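PDB 5GMX: carboxylesterase from Uncultured bacterium, which hydrolyses carboxylic ester bonds as a family VIII carboxylesterase and also acts on oxyimino cephalosporins, probably through a beta-lactamase-like serine mechanism. Local coordinates for residues V316-R319 against F324-N327. Residues are numbered along the deposited sequence; the frame is centred on the assembly and turned at random.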
loop_
_atom_site.group_PDB
_atom_site.type_symbol
_atom_site.label_atom_id
_atom_site.label_comp_id
_atom_site.label_asym_id
_atom_site.label_seq_id
_atom_site.Cartn_x
_atom_site.Cartn_y
_atom_site.Cartn_z
ATOM N N VAL A 316 3.683 18.430 0.447
ATOM C CA VAL A 316 2.402 18.965 0.890
ATOM C C VAL A 316 2.097 18.503 2.301
ATOM O O VAL A 316 2.801 17.655 2.850
ATOM C CB VAL A 316 1.243 18.549 -0.045
ATOM C CG1 VAL A 316 1.474 19.116 -1.447
ATOM C CG2 VAL A 316 1.085 17.032 -0.082
ATOM N N ARG A 317 1.050 19.058 2.896
ATOM C CA ARG A 317 0.660 18.631 4.229
ATOM C C ARG A 317 0.094 17.208 4.174
ATOM O O ARG A 317 -0.924 16.963 3.536
ATOM C CB ARG A 317 -0.369 19.577 4.829
ATOM C CG ARG A 317 0.085 21.001 4.976
ATOM C CD ARG A 317 -0.947 21.792 5.758
ATOM N NE ARG A 317 -1.012 21.357 7.151
ATOM C CZ ARG A 317 -2.143 21.166 7.824
ATOM N NH1 ARG A 317 -3.312 21.356 7.227
ATOM N NH2 ARG A 317 -2.105 20.777 9.092
HETATM N N MSE A 318 0.768 16.270 4.829
HETATM C CA MSE A 318 0.287 14.909 4.924
HETATM C C MSE A 318 -0.236 14.673 6.321
HETATM O O MSE A 318 0.343 15.152 7.313
HETATM C CB MSE A 318 1.389 13.906 4.587
HETATM C CG MSE A 318 1.937 14.043 3.186
HETATM SE SE MSE A 318 0.548 13.554 1.877
HETATM C CE MSE A 318 0.437 11.641 2.280
ATOM N N ARG A 319 -1.350 13.950 6.375
ATOM C CA ARG A 319 -1.964 13.537 7.621
ATOM C C ARG A 319 -1.688 12.051 7.847
ATOM O O ARG A 319 -2.403 11.186 7.333
ATOM C CB ARG A 319 -3.464 13.821 7.592
ATOM C CG ARG A 319 -4.147 13.629 8.919
ATOM C CD ARG A 319 -5.621 13.928 8.803
ATOM N NE ARG A 319 -6.346 13.467 9.980
ATOM C CZ ARG A 319 -7.566 12.950 9.952
ATOM N NH1 ARG A 319 -8.216 12.826 8.799
ATOM N NH2 ARG A 319 -8.137 12.566 11.084
ATOM N N PHE A 324 -0.836 4.516 7.577
ATOM C CA PHE A 324 -1.860 4.845 6.586
ATOM C C PHE A 324 -2.001 6.339 6.380
ATOM O O PHE A 324 -1.846 7.115 7.313
ATOM C CB PHE A 324 -3.218 4.274 6.999
ATOM C CG PHE A 324 -3.257 2.777 7.062
ATOM C CD1 PHE A 324 -3.561 2.034 5.929
ATOM C CD2 PHE A 324 -2.996 2.115 8.253
ATOM C CE1 PHE A 324 -3.620 0.651 5.981
ATOM C CE2 PHE A 324 -3.044 0.731 8.318
ATOM C CZ PHE A 324 -3.358 -0.003 7.178
ATOM N N ILE A 325 -2.304 6.725 5.149
ATOM C CA ILE A 325 -2.738 8.078 4.853
ATOM C C ILE A 325 -4.147 8.286 5.396
ATOM O O ILE A 325 -5.052 7.506 5.102
ATOM C CB ILE A 325 -2.747 8.355 3.339
ATOM C CG1 ILE A 325 -1.335 8.229 2.755
ATOM C CG2 ILE A 325 -3.336 9.730 3.050
ATOM C CD1 ILE A 325 -1.310 8.334 1.232
ATOM N N LEU A 326 -4.328 9.320 6.200
ATOM C CA LEU A 326 -5.659 9.677 6.671
ATOM C C LEU A 326 -6.260 10.696 5.714
ATOM O O LEU A 326 -5.539 11.474 5.084
ATOM C CB LEU A 326 -5.618 10.220 8.100
ATOM C CG LEU A 326 -5.156 9.243 9.187
ATOM C CD1 LEU A 326 -5.230 9.886 10.578
ATOM C CD2 LEU A 326 -5.965 7.968 9.155
ATOM N N ASN A 327 -7.580 10.660 5.594
ATOM C CA ASN A 327 -8.294 11.440 4.602
ATOM C C ASN A 327 -8.062 12.936 4.754
ATOM O O ASN A 327 -7.964 13.467 5.861
ATOM C CB ASN A 327 -9.788 11.119 4.671
ATOM C CG ASN A 327 -10.509 11.418 3.374
ATOM O OD1 ASN A 327 -9.896 11.835 2.390
ATOM N ND2 ASN A 327 -11.807 11.172 3.354
HETATM O O HOH W 1 -3.243 13.192 4.136
#
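R319 and L326 join two strands in a buried contact across a short connection: strand 317-320, of a two-stranded sheet with 307-310, meets strand 325-326, outermost in the large antiparallel sheet. One direct backbone bond links the segments, L326 N to R319 O at 2.9 Å, almost straight at both ends. A water stands in for the second backbone bond of this pair, accepting from R319 N and donating to L326 O, 3.0 Å from each, as the strands spread apart. The R319 side chain makes the broadest contact. With CG anti to the backbone N (chi1 -171°) and the chain extended as far as NE, it runs over L326 at about a right angle. L326 CB lies under one guanidinium face near its rim, 3.7 Å from R319 NH1, while L326 CD1 reaches NE and CZ. The guanidinium edge meets the next residue: R319 NH1 donates to the N327 carbonyl O at 3.0 Å, in both the guanidinium and the carbonyl planes and on a lone pair, though the hydrogen bond is bent, with an N-H...O angle of 148°. NH1 also bonds P336 O, and NE forms a salt bridge with E305; the carbonyls and E305 together fix the rotation of the group, and the E305 carboxylate probably offsets its charge. Elsewhere in the contact, selenomethionine M318 bends at chi2 and chi3, bringing CE within 3.9 Å of I325 CG1 and CD1. I325 also touches H341, and its side chain comes to about 8 Å from the bound phenylmethanesulfonic acid. Backbone hydrogen bonds of I325 with G340 and of N327 with A338 join this edge strand to its sheet. The contact thus ties a small hairpin sheet to the antiparallel sheet of a serine beta-lactamase-like fold, beside strand 339-342, which probably carries the counterpart of the K(T/S)G motif, at H341.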